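Local coordinates for protein 2-nitropropane dioxygenase (Streptomyces ansochromogenes, PDB 3BW2) that probably catalyses the oxidative denitrification of alkyl nitronates by molecular oxygen, using FMN bound in a TIM barrel, at residues D48-Y51 and Q52-R56; H87-A90 and G91-A94; L256-P259 and L260-R263; V337-L340 and A341-A345. One frame throughout, in Å; residues are numbered along the deposited sequence.

Contact 1: D48-Y51 and Q52-R56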
ATOM      1  N   ASP A  48     -15.895 -26.853  19.245  1.00 23.39           N
ATOM      2  CA  ASP A  48     -15.324 -28.188  19.370  1.00 26.10           C
ATOM      3  C   ASP A  48     -14.234 -28.419  18.335  1.00 24.91           C
ATOM      4  O   ASP A  48     -13.181 -28.975  18.648  1.00 23.98           O
ATOM      5  CB  ASP A  48     -16.400 -29.261  19.203  1.00 29.30           C
ATOM      6  CG  ASP A  48     -15.834 -30.666  19.309  1.00 34.13           C
ATOM      7  OD1 ASP A  48     -15.264 -30.999  20.370  1.00 34.98           O
ATOM      8  OD2 ASP A  48     -15.951 -31.435  18.329  1.00 39.37           O
ATOM      9  N   GLY A  49     -14.494 -28.002  17.101  1.00 24.64           N
ATOM     10  CA  GLY A  49     -13.509 -28.166  16.047  1.00 23.99           C
ATOM     11  C   GLY A  49     -12.230 -27.448  16.427  1.00 23.40           C
ATOM     12  O   GLY A  49     -11.134 -27.984  16.288  1.00 23.78           O
ATOM     13  N   MET A  50     -12.378 -26.222  16.915  1.00 23.92           N
ATOM     14  CA  MET A  50     -11.237 -25.431  17.340  1.00 22.28           C
ATOM     15  C   MET A  50     -10.504 -26.168  18.457  1.00 23.61           C
ATOM     16  O   MET A  50      -9.281 -26.305  18.431  1.00 21.59           O
ATOM     17  CB  MET A  50     -11.704 -24.069  17.858  1.00 24.14           C
ATOM     18  CG  MET A  50     -10.594 -23.213  18.465  1.00 21.16           C
ATOM     19  SD  MET A  50     -11.235 -21.761  19.334  1.00 20.91           S
ATOM     20  CE  MET A  50     -11.362 -22.401  20.993  1.00 19.77           C
ATOM     21  N   TYR A  51     -11.259 -26.654  19.437  1.00 23.19           N
ATOM     22  CA  TYR A  51     -10.655 -27.347  20.564  1.00 24.39           C
ATOM     23  C   TYR A  51      -9.848 -28.574  20.153  1.00 23.24           C
ATOM     24  O   TYR A  51      -8.779 -28.822  20.704  1.00 22.01           O
ATOM     25  CB  TYR A  51     -11.725 -27.739  21.586  1.00 26.69           C
ATOM     26  CG  TYR A  51     -11.158 -28.083  22.950  1.00 31.59           C
ATOM     27  CD1 TYR A  51     -10.041 -27.412  23.451  1.00 34.29           C
ATOM     28  CD2 TYR A  51     -11.769 -29.037  23.759  1.00 35.64           C
ATOM     29  CE1 TYR A  51      -9.546 -27.680  24.730  1.00 36.36           C
ATOM     30  CE2 TYR A  51     -11.286 -29.314  25.043  1.00 37.64           C
ATOM     31  CZ  TYR A  51     -10.175 -28.631  25.522  1.00 39.17           C
ATOM     32  OH  TYR A  51      -9.705 -28.886  26.797  1.00 39.15           O
ATOM     33  N   GLN A  52     -10.350 -29.335  19.184  1.00 22.95           N
ATOM     34  CA  GLN A  52      -9.637 -30.522  18.726  1.00 24.46           C
ATOM     35  C   GLN A  52      -8.291 -30.150  18.110  1.00 23.36           C
ATOM     36  O   GLN A  52      -7.300 -30.851  18.312  1.00 23.07           O
ATOM     37  CB  GLN A  52     -10.473 -31.302  17.705  1.00 27.19           C
ATOM     38  CG  GLN A  52     -11.811 -31.793  18.241  1.00 34.12           C
ATOM     39  CD  GLN A  52     -11.679 -32.487  19.585  1.00 38.58           C
ATOM     40  OE1 GLN A  52     -10.907 -33.434  19.734  1.00 40.29           O
ATOM     41  NE2 GLN A  52     -12.437 -32.018  20.575  1.00 42.12           N
ATOM     42  N   GLU A  53      -8.246 -29.054  17.358  1.00 21.60           N
ATOM     43  CA  GLU A  53      -6.984 -28.642  16.749  1.00 22.27           C
ATOM     44  C   GLU A  53      -6.001 -28.187  17.822  1.00 22.88           C
ATOM     45  O   GLU A  53      -4.804 -28.469  17.743  1.00 23.29           O
ATOM     46  CB  GLU A  53      -7.203 -27.515  15.738  1.00 21.86           C
ATOM     47  CG  GLU A  53      -7.943 -27.928  14.478  1.00 22.90           C
ATOM     48  CD  GLU A  53      -7.675 -26.975  13.327  1.00 24.79           C
ATOM     49  OE1 GLU A  53      -7.669 -25.747  13.563  1.00 21.00           O
ATOM     50  OE2 GLU A  53      -7.476 -27.453  12.189  1.00 24.33           O
ATOM     51  N   ILE A  54      -6.503 -27.478  18.826  1.00 22.85           N
ATOM     52  CA  ILE A  54      -5.649 -27.015  19.913  1.00 22.66           C
ATOM     53  C   ILE A  54      -4.986 -28.214  20.584  1.00 23.19           C
ATOM     54  O   ILE A  54      -3.778 -28.215  20.827  1.00 24.78           O
ATOM     55  CB  ILE A  54      -6.463 -26.212  20.957  1.00 22.93           C
ATOM     56  CG1 ILE A  54      -6.891 -24.870  20.352  1.00 21.57           C
ATOM     57  CG2 ILE A  54      -5.632 -25.984  22.214  1.00 21.09           C
ATOM     58  CD1 ILE A  54      -7.850 -24.072  21.214  1.00 21.67           C
ATOM     59  N   LYS A  55      -5.772 -29.243  20.877  1.00 24.90           N
ATOM     60  CA  LYS A  55      -5.230 -30.443  21.510  1.00 26.74           C
ATOM     61  C   LYS A  55      -4.218 -31.113  20.582  1.00 25.78           C
ATOM     62  O   LYS A  55      -3.145 -31.538  21.008  1.00 23.99           O
ATOM     63  CB  LYS A  55      -6.356 -31.423  21.838  1.00 28.47           C
ATOM     64  CG  LYS A  55      -7.288 -30.950  22.939  1.00 35.17           C
ATOM     65  CD  LYS A  55      -8.319 -32.016  23.259  1.00 39.27           C
ATOM     66  CE  LYS A  55      -9.149 -31.641  24.472  1.00 42.64           C
ATOM     67  NZ  LYS A  55     -10.093 -32.731  24.857  1.00 45.87           N
ATOM     68  N   ARG A  56      -4.576 -31.197  19.306  1.00 26.50           N
ATOM     69  CA  ARG A  56      -3.723 -31.801  18.293  1.00 27.66           C
ATOM     70  C   ARG A  56      -2.359 -31.114  18.281  1.00 26.46           C
ATOM     71  O   ARG A  56      -1.316 -31.765  18.348  1.00 27.37           O
ATOM     72  CB  ARG A  56      -4.385 -31.648  16.924  1.00 31.00           C
ATOM     73  CG  ARG A  56      -3.673 -32.333  15.772  1.00 35.54           C
ATOM     74  CD  ARG A  56      -4.138 -33.771  15.624  1.00 41.35           C
ATOM     75  NE  ARG A  56      -3.073 -34.724  15.923  1.00 45.65           N
ATOM     76  CZ  ARG A  56      -1.963 -34.853  15.204  1.00 46.63           C
ATOM     77  NH1 ARG A  56      -1.048 -35.748  15.554  1.00 48.07           N
ATOM     78  NH2 ARG A  56      -1.772 -34.095  14.131  1.00 48.80           N
TER
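The flat ring of Tyr51 is met over one face by the aliphatic end of Lys55, one turn further along the helix. Lys55 CE stands 3.6 Å from the centroid of the Tyr51 ring, over the face, which makes this a CH-pi contact displaced toward one side: CE comes within 3.2 Å of Tyr51 CE2. Placing Tyr51 CG anti to the backbone N, beside its own carbonyl carbon (chi1 -163°), brings the ring to where the extended Lys55 chain crosses it. At the far end of the ring Tyr51 OH is hydrogen-bonded to Asp121 OD2. With the ring cut back to an alanine, the Lys55 chain would probably lose the surface it rests on, and Asp121 its hydroxyl partner. The second pair of flat groups is looser. The carboxylate of Asp48 and the amide of Gln52 are turned 41° against each other, and the bond from Gln52 NE2 to Asp48 OD1, 3.0 Å long but bent to 134°, is weak. Beneath both pairs runs the helical i to i+4 ladder, as in Lys55 N to Tyr51 O at 3.0 Å. On the buried side Met50 CE touches Ile54 CD1 at 3.9 Å. Helix 47-60 links strands 38-41 and 65-70 in a beta-alpha-beta unit of the barrel; Ile54 rests on Phe65 and Val67 of the second strand, while Met50 reaches Val67 and also helix 111-120.

Contact 2: H87-A90 and G91-A94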
ATOM      1  N   HIS A  87     -29.824 -13.814  -6.474  1.00 27.73           N
ATOM      2  CA  HIS A  87     -30.432 -13.960  -7.789  1.00 29.37           C
ATOM      3  C   HIS A  87     -29.351 -13.987  -8.868  1.00 29.17           C
ATOM      4  O   HIS A  87     -29.359 -14.844  -9.752  1.00 28.74           O
ATOM      5  CB  HIS A  87     -31.391 -12.793  -8.041  1.00 30.23           C
ATOM      6  CG  HIS A  87     -31.989 -12.783  -9.413  1.00 33.46           C
ATOM      7  ND1 HIS A  87     -32.813 -13.789  -9.874  1.00 34.20           N
ATOM      8  CD2 HIS A  87     -31.894 -11.884 -10.421  1.00 34.29           C
ATOM      9  CE1 HIS A  87     -33.200 -13.508 -11.106  1.00 34.91           C
ATOM     10  NE2 HIS A  87     -32.656 -12.357 -11.462  1.00 36.55           N
ATOM     11  N   GLN A  88     -28.414 -13.049  -8.778  1.00 28.79           N
ATOM     12  CA  GLN A  88     -27.329 -12.949  -9.746  1.00 29.50           C
ATOM     13  C   GLN A  88     -26.401 -14.159  -9.716  1.00 28.30           C
ATOM     14  O   GLN A  88     -25.618 -14.365 -10.642  1.00 28.70           O
ATOM     15  CB  GLN A  88     -26.527 -11.671  -9.493  1.00 30.17           C
ATOM     16  CG  GLN A  88     -27.384 -10.412  -9.504  1.00 33.56           C
ATOM     17  CD  GLN A  88     -26.609  -9.173  -9.107  1.00 35.90           C
ATOM     18  OE1 GLN A  88     -25.881  -9.175  -8.113  1.00 37.38           O
ATOM     19  NE2 GLN A  88     -26.772  -8.100  -9.875  1.00 34.63           N
ATOM     20  N   LEU A  89     -26.488 -14.956  -8.656  1.00 27.22           N
ATOM     21  CA  LEU A  89     -25.650 -16.148  -8.529  1.00 25.62           C
ATOM     22  C   LEU A  89     -26.372 -17.418  -8.980  1.00 25.08           C
ATOM     23  O   LEU A  89     -25.813 -18.513  -8.896  1.00 24.37           O
ATOM     24  CB  LEU A  89     -25.187 -16.324  -7.078  1.00 25.08           C
ATOM     25  CG  LEU A  89     -24.230 -15.270  -6.515  1.00 26.31           C
ATOM     26  CD1 LEU A  89     -23.951 -15.564  -5.048  1.00 25.72           C
ATOM     27  CD2 LEU A  89     -22.934 -15.271  -7.319  1.00 24.20           C
ATOM     28  N   ALA A  90     -27.606 -17.274  -9.459  1.00 23.55           N
ATOM     29  CA  ALA A  90     -28.381 -18.429  -9.906  1.00 25.02           C
ATOM     30  C   ALA A  90     -27.617 -19.243 -10.944  1.00 24.97           C
ATOM     31  O   ALA A  90     -27.657 -20.472 -10.927  1.00 25.68           O
ATOM     32  CB  ALA A  90     -29.718 -17.976 -10.480  1.00 25.57           C
ATOM     33  N   GLY A  91     -26.922 -18.553 -11.845  1.00 24.73           N
ATOM     34  CA  GLY A  91     -26.154 -19.239 -12.869  1.00 25.80           C
ATOM     35  C   GLY A  91     -25.041 -20.081 -12.274  1.00 25.19           C
ATOM     36  O   GLY A  91     -24.789 -21.200 -12.721  1.00 25.35           O
ATOM     37  N   GLU A  92     -24.369 -19.540 -11.263  1.00 24.80           N
ATOM     38  CA  GLU A  92     -23.280 -20.251 -10.594  1.00 24.61           C
ATOM     39  C   GLU A  92     -23.831 -21.518  -9.937  1.00 24.03           C
ATOM     40  O   GLU A  92     -23.230 -22.592 -10.023  1.00 22.20           O
ATOM     41  CB  GLU A  92     -22.642 -19.359  -9.520  1.00 23.51           C
ATOM     42  CG  GLU A  92     -22.067 -18.030 -10.025  1.00 21.70           C
ATOM     43  CD  GLU A  92     -20.844 -18.203 -10.914  1.00 23.44           C
ATOM     44  OE1 GLU A  92     -20.268 -19.313 -10.940  1.00 21.19           O
ATOM     45  OE2 GLU A  92     -20.447 -17.222 -11.579  1.00 22.80           O
ATOM     46  N   ALA A  93     -24.978 -21.383  -9.280  1.00 23.76           N
ATOM     47  CA  ALA A  93     -25.610 -22.511  -8.607  1.00 25.51           C
ATOM     48  C   ALA A  93     -25.920 -23.633  -9.602  1.00 26.53           C
ATOM     49  O   ALA A  93     -25.629 -24.805  -9.348  1.00 26.57           O
ATOM     50  CB  ALA A  93     -26.890 -22.051  -7.915  1.00 24.64           C
ATOM     51  N   ALA A  94     -26.511 -23.268 -10.735  1.00 26.48           N
ATOM     52  CA  ALA A  94     -26.852 -24.245 -11.763  1.00 27.96           C
ATOM     53  C   ALA A  94     -25.593 -24.900 -12.333  1.00 28.84           C
ATOM     54  O   ALA A  94     -25.527 -26.124 -12.470  1.00 29.74           O
ATOM     55  CB  ALA A  94     -27.639 -23.571 -12.880  1.00 27.21           C
TER
HETATM   56  O   HOH W   1     -24.549 -16.478 -11.643  1.00 28.14           O
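Leu89 and Glu92 make the close-packed half of this junction. Leu89 CD2 lies 4.0 Å from Glu92 CG, the leucine branch running at a slant to the methylene part of the glutamate, and Glu92 CB comes to 3.3 Å from Leu89 O. The glutamate chain bends at chi2 (-68°), which carries its carboxylate away from the 87-90 segment toward helix 281-286, where OE2 forms a salt bridge with Arg281 and a hydrogen bond with His286. These partners satisfy a buried acid and probably favour its charged form. Leu89 is buried as well, against Phe282 and His286 of that helix and Leu300 and Thr301 of helix 296-311. The motif is a break between two short consecutive helices, 81-88 and 90-95. Ala90 N still bonds to His87 O at 3.0 Å, a three-residue step, but between Gln88 O and Glu92 N the direct four-residue bond is replaced by a water, which donates to Gln88 O at 2.6 Å and accepts from Glu92 N at 3.1 Å. Regular i to i+4 pairing then resumes with Ala93 N to Leu89 O, at 163°, and Ala94 N to Ala90 O. The other side of the turn is sparser. Ala90, Gly91 and Ala94 are exposed and bring little beyond their backbones: the Ala94 methyl CB approaches Ala90 O at 3.7 Å, and Ala93 CB sits 3.5 Å from that same oxygen, Ala90 O. Gly91 touches a molecule of the crystal lattice.

Contact 3: L256-P259 and L260-R263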
ATOM      1  N   LEU A 256      -1.139 -18.990  -7.059  1.00 19.90           N
ATOM      2  CA  LEU A 256      -0.234 -17.963  -6.537  1.00 20.97           C
ATOM      3  C   LEU A 256       0.879 -17.545  -7.492  1.00 21.92           C
ATOM      4  O   LEU A 256       1.203 -16.365  -7.591  1.00 21.74           O
ATOM      5  CB  LEU A 256       0.399 -18.429  -5.221  1.00 19.40           C
ATOM      6  CG  LEU A 256      -0.530 -18.767  -4.049  1.00 19.86           C
ATOM      7  CD1 LEU A 256       0.318 -19.131  -2.837  1.00 21.52           C
ATOM      8  CD2 LEU A 256      -1.433 -17.584  -3.722  1.00 18.63           C
ATOM      9  N   THR A 257       1.471 -18.507  -8.189  1.00 23.34           N
ATOM     10  CA  THR A 257       2.558 -18.198  -9.109  1.00 24.21           C
ATOM     11  C   THR A 257       2.181 -18.360 -10.578  1.00 26.98           C
ATOM     12  O   THR A 257       3.032 -18.229 -11.462  1.00 26.90           O
ATOM     13  CB  THR A 257       3.783 -19.073  -8.812  1.00 24.04           C
ATOM     14  OG1 THR A 257       3.412 -20.453  -8.886  1.00 25.62           O
ATOM     15  CG2 THR A 257       4.320 -18.771  -7.417  1.00 23.24           C
ATOM     16  N   ASP A 258       0.905 -18.635 -10.835  1.00 28.00           N
ATOM     17  CA  ASP A 258       0.411 -18.810 -12.198  1.00 29.39           C
ATOM     18  C   ASP A 258       0.263 -17.455 -12.889  1.00 31.00           C
ATOM     19  O   ASP A 258      -0.520 -16.613 -12.450  1.00 30.31           O
ATOM     20  CB  ASP A 258      -0.947 -19.512 -12.178  1.00 29.36           C
ATOM     21  CG  ASP A 258      -1.492 -19.769 -13.570  1.00 31.19           C
ATOM     22  OD1 ASP A 258      -1.043 -19.098 -14.526  1.00 32.81           O
ATOM     23  OD2 ASP A 258      -2.378 -20.636 -13.704  1.00 28.75           O
ATOM     24  N   PRO A 259       1.009 -17.230 -13.986  1.00 32.58           N
ATOM     25  CA  PRO A 259       0.952 -15.970 -14.732  1.00 33.82           C
ATOM     26  C   PRO A 259      -0.469 -15.566 -15.115  1.00 34.72           C
ATOM     27  O   PRO A 259      -0.753 -14.385 -15.309  1.00 36.69           O
ATOM     28  CB  PRO A 259       1.818 -16.256 -15.957  1.00 35.53           C
ATOM     29  CG  PRO A 259       2.845 -17.196 -15.415  1.00 35.07           C
ATOM     30  CD  PRO A 259       2.006 -18.141 -14.577  1.00 33.67           C
ATOM     31  N   LEU A 260      -1.356 -16.549 -15.218  1.00 33.93           N
ATOM     32  CA  LEU A 260      -2.748 -16.294 -15.576  1.00 34.30           C
ATOM     33  C   LEU A 260      -3.530 -15.652 -14.432  1.00 33.29           C
ATOM     34  O   LEU A 260      -4.670 -15.219 -14.608  1.00 33.32           O
ATOM     35  CB  LEU A 260      -3.419 -17.598 -16.000  1.00 35.42           C
ATOM     36  CG  LEU A 260      -2.746 -18.268 -17.199  1.00 39.06           C
ATOM     37  CD1 LEU A 260      -3.452 -19.578 -17.523  1.00 41.35           C
ATOM     38  CD2 LEU A 260      -2.783 -17.327 -18.395  1.00 40.36           C
ATOM     39  N   PHE A 261      -2.910 -15.607 -13.258  1.00 30.80           N
ATOM     40  CA  PHE A 261      -3.505 -15.001 -12.069  1.00 31.39           C
ATOM     41  C   PHE A 261      -2.467 -13.989 -11.600  1.00 32.32           C
ATOM     42  O   PHE A 261      -2.043 -14.003 -10.448  1.00 34.11           O
ATOM     43  CB  PHE A 261      -3.721 -16.053 -10.979  1.00 27.56           C
ATOM     44  CG  PHE A 261      -4.793 -17.054 -11.300  1.00 27.63           C
ATOM     45  CD1 PHE A 261      -6.136 -16.698 -11.247  1.00 27.68           C
ATOM     46  CD2 PHE A 261      -4.458 -18.356 -11.653  1.00 27.00           C
ATOM     47  CE1 PHE A 261      -7.131 -17.623 -11.536  1.00 28.65           C
ATOM     48  CE2 PHE A 261      -5.444 -19.289 -11.945  1.00 28.91           C
ATOM     49  CZ  PHE A 261      -6.785 -18.923 -11.887  1.00 28.91           C
ATOM     50  N   ALA A 262      -2.066 -13.114 -12.512  1.00 32.13           N
ATOM     51  CA  ALA A 262      -1.046 -12.117 -12.228  1.00 35.42           C
ATOM     52  C   ALA A 262      -1.424 -11.012 -11.251  1.00 34.49           C
ATOM     53  O   ALA A 262      -0.543 -10.409 -10.641  1.00 38.69           O
ATOM     54  CB  ALA A 262      -0.564 -11.497 -13.536  1.00 34.86           C
ATOM     55  N   ARG A 263      -2.713 -10.743 -11.080  1.00 31.27           N
ATOM     56  CA  ARG A 263      -3.096  -9.667 -10.177  1.00 30.94           C
ATOM     57  C   ARG A 263      -4.121 -10.031  -9.109  1.00 26.93           C
ATOM     58  O   ARG A 263      -4.816 -11.046  -9.205  1.00 23.35           O
ATOM     59  CB  ARG A 263      -3.595  -8.471 -11.000  1.00 35.86           C
ATOM     60  CG  ARG A 263      -3.806  -7.196 -10.202  1.00 42.22           C
ATOM     61  CD  ARG A 263      -3.680  -5.960 -11.092  1.00 47.76           C
ATOM     62  NE  ARG A 263      -4.626  -5.965 -12.205  1.00 50.82           N
ATOM     63  CZ  ARG A 263      -4.690  -5.016 -13.135  1.00 52.46           C
ATOM     64  NH1 ARG A 263      -3.861  -3.980 -13.087  1.00 53.04           N
ATOM     65  NH2 ARG A 263      -5.581  -5.100 -14.115  1.00 53.96           N
TER
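Asp258 grips the chain ahead of it with two acceptors. Its side-chain OD1 takes the backbone N-H of Leu260 at 2.7 Å and 162°, the nitrogen standing above the carboxylate plane, and its main-chain O takes Phe261 N, also at 2.7 Å, from above the carbonyl plane. The first bond closes an Asx turn; the second closes a beta turn over Pro259 and Leu260, whose phi/psi pairs both lie in the right-handed helical region, as in type I. The Asx bond depends on chi1 (-178°), which sets CG beside the carbonyl carbon and OD1 near Leu260 N; the beta-turn bond comes from the backbone alone. Asp258 OD1 is also only 3.2 Å from Leu260 CB. The other oxygen looks toward Phe261: Asp258 OD2 is 3.7 Å from Phe261 CD2, at a slant to the ring, and the carboxylate and ring planes are nearly perpendicular. Asp258 CB meets the ring edge in plane, 3.7 Å from Phe261 CD2. Replacing Asp258 with a leucine would probably leave the N-H of Leu260 without its acceptor and the Asx turn unmade. Pro259 supports the arrangement from the next shell, its ring restricting phi at the first corner of the beta turn. The side chain of Phe261 is buried against Asn280 and Gln315, and the backbone O of Phe261 receives a weak hydrogen bond from His325 NE2. The whole turn lies in the loop from helix 250-255 into strand 264-267 of the small antiparallel sheet; Arg263, just before that strand, pairs through its backbone with Val279 and packs on Ala192 of the second subunit.

Contact 4: V337-L340 and A341-A345; sequences VEVL and AAELA
Val339 and Glu343 lie side by side along one flank of the helix, pointing the same way. Val339 CG1 is 3.5 Å from Glu343 OE1 and 3.8 Å from Glu343 CD, so the valine methyl rests against the carboxylate. Leu340 instead runs slantwise to the glutamate, its CD2 3.8 Å from Glu343 OE2. With CG anti to the carbonyl carbon (chi1 -71°) and an extended chain beyond it, Glu343 trails back beside the preceding turn; its CG is thereby only 3.3 Å from Val339 O. That carbonyl also accepts the bond from Glu343 N at 2.9 Å, with N-H...O at 157°, so the glutamate bonds by its backbone to the residue whose methyl it touches. The helix, 333-350, is the last of the TIM barrel and packs on its outside, with Val337 against Leu11 and Ala34 beside the first strand and helix, and Leu344 against Ile223, Ala224 and Leu227 of helix 220-228. The Glu343 carboxylate bridges to the same neighbourhood: OE1 forms a salt bridge with Arg329, and OE2 accepts the backbone N-H of Gly220, where helix 220-228 begins. The arginine and the positive end of the helix dipole would both be expected to favour a charged carboxylate. The methyl carbon CB of Ala341 lies 3.3 Å from Val337 O, the oxygen that its own N-H bonds, while Leu344 CB sits at the same distance from Leu340 O.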
ATOM      1  N   VAL A 337      10.896 -20.711   7.304  1.00 20.22           N
ATOM      2  CA  VAL A 337      11.251 -19.879   8.445  1.00 18.79           C
ATOM      3  C   VAL A 337      12.763 -19.684   8.444  1.00 20.65           C
ATOM      4  O   VAL A 337      13.254 -18.583   8.696  1.00 20.03           O
ATOM      5  CB  VAL A 337      10.814 -20.528   9.777  1.00 19.34           C
ATOM      6  CG1 VAL A 337      11.378 -19.735  10.950  1.00 15.43           C
ATOM      7  CG2 VAL A 337       9.285 -20.572   9.856  1.00 15.92           C
ATOM      8  N   GLU A 338      13.496 -20.757   8.141  1.00 20.48           N
ATOM      9  CA  GLU A 338      14.953 -20.699   8.097  1.00 21.91           C
ATOM     10  C   GLU A 338      15.432 -19.739   7.011  1.00 21.94           C
ATOM     11  O   GLU A 338      16.352 -18.949   7.236  1.00 22.12           O
ATOM     12  CB  GLU A 338      15.537 -22.096   7.853  1.00 24.09           C
ATOM     13  CG  GLU A 338      15.259 -23.075   8.987  1.00 26.61           C
ATOM     14  CD  GLU A 338      15.753 -24.483   8.689  1.00 29.10           C
ATOM     15  OE1 GLU A 338      15.570 -25.367   9.559  1.00 29.17           O
ATOM     16  OE2 GLU A 338      16.323 -24.705   7.594  1.00 27.78           O
ATOM     17  N   VAL A 339      14.813 -19.805   5.835  1.00 20.77           N
ATOM     18  CA  VAL A 339      15.189 -18.914   4.744  1.00 19.48           C
ATOM     19  C   VAL A 339      14.867 -17.472   5.135  1.00 19.14           C
ATOM     20  O   VAL A 339      15.681 -16.569   4.945  1.00 17.69           O
ATOM     21  CB  VAL A 339      14.437 -19.264   3.442  1.00 22.36           C
ATOM     22  CG1 VAL A 339      14.758 -18.244   2.360  1.00 23.09           C
ATOM     23  CG2 VAL A 339      14.827 -20.655   2.978  1.00 23.70           C
ATOM     24  N   LEU A 340      13.674 -17.254   5.682  1.00 18.29           N
ATOM     25  CA  LEU A 340      13.287 -15.909   6.098  1.00 18.15           C
ATOM     26  C   LEU A 340      14.255 -15.387   7.156  1.00 17.61           C
ATOM     27  O   LEU A 340      14.649 -14.218   7.127  1.00 18.19           O
ATOM     28  CB  LEU A 340      11.855 -15.908   6.644  1.00 16.81           C
ATOM     29  CG  LEU A 340      10.753 -16.220   5.621  1.00 16.14           C
ATOM     30  CD1 LEU A 340       9.415 -16.389   6.331  1.00 13.58           C
ATOM     31  CD2 LEU A 340      10.676 -15.090   4.588  1.00 17.00           C
ATOM     32  N   ALA A 341      14.645 -16.257   8.085  1.00 17.20           N
ATOM     33  CA  ALA A 341      15.574 -15.871   9.146  1.00 17.95           C
ATOM     34  C   ALA A 341      16.923 -15.452   8.565  1.00 18.60           C
ATOM     35  O   ALA A 341      17.536 -14.489   9.024  1.00 20.32           O
ATOM     36  CB  ALA A 341      15.764 -17.022  10.123  1.00 16.80           C
ATOM     37  N   ALA A 342      17.381 -16.181   7.553  1.00 19.43           N
ATOM     38  CA  ALA A 342      18.652 -15.882   6.908  1.00 20.43           C
ATOM     39  C   ALA A 342      18.565 -14.568   6.143  1.00 21.07           C
ATOM     40  O   ALA A 342      19.504 -13.774   6.150  1.00 21.19           O
ATOM     41  CB  ALA A 342      19.033 -17.009   5.958  1.00 19.30           C
ATOM     42  N   GLU A 343      17.437 -14.344   5.476  1.00 21.77           N
ATOM     43  CA  GLU A 343      17.247 -13.118   4.710  1.00 21.94           C
ATOM     44  C   GLU A 343      17.179 -11.935   5.664  1.00 22.60           C
ATOM     45  O   GLU A 343      17.712 -10.859   5.378  1.00 22.20           O
ATOM     46  CB  GLU A 343      15.979 -13.220   3.859  1.00 22.05           C
ATOM     47  CG  GLU A 343      16.124 -14.202   2.694  1.00 20.70           C
ATOM     48  CD  GLU A 343      14.819 -14.463   1.963  1.00 21.47           C
ATOM     49  OE1 GLU A 343      14.866 -15.048   0.862  1.00 22.35           O
ATOM     50  OE2 GLU A 343      13.746 -14.098   2.490  1.00 18.64           O
ATOM     51  N   LEU A 344      16.532 -12.149   6.807  1.00 21.02           N
ATOM     52  CA  LEU A 344      16.415 -11.121   7.834  1.00 20.57           C
ATOM     53  C   LEU A 344      17.806 -10.722   8.320  1.00 20.45           C
ATOM     54  O   LEU A 344      18.144  -9.539   8.368  1.00 19.44           O
ATOM     55  CB  LEU A 344      15.598 -11.649   9.013  1.00 20.76           C
ATOM     56  CG  LEU A 344      15.566 -10.793  10.282  1.00 20.94           C
ATOM     57  CD1 LEU A 344      14.976  -9.429   9.964  1.00 21.31           C
ATOM     58  CD2 LEU A 344      14.739 -11.490  11.351  1.00 18.58           C
ATOM     59  N   ALA A 345      18.611 -11.716   8.682  1.00 21.78           N
ATOM     60  CA  ALA A 345      19.963 -11.458   9.167  1.00 23.87           C
ATOM     61  C   ALA A 345      20.782 -10.738   8.100  1.00 25.11           C
ATOM     62  O   ALA A 345      21.498  -9.785   8.394  1.00 25.10           O
ATOM     63  CB  ALA A 345      20.640 -12.770   9.553  1.00 24.09           C
TER

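From the N terminus the four contacts follow in series: each is closed within one short run of chain before the next opens, so none nests in or crosses another. Contact 1 is a helical turn in the helix of the beta-alpha-beta unit of strands 38-41 and 65-70. Contact 2 follows that second strand and joins two short helices to helices 281-286 and 296-311. Contact 3, a turn rather than a helix, closes the bend before strand 264-267. Contact 4 belongs to the final helix, which packs beside the start of the barrel. None touches another; contacts 2 and 4, with centres 46 Å apart, stand on opposite sides of the chain's centre.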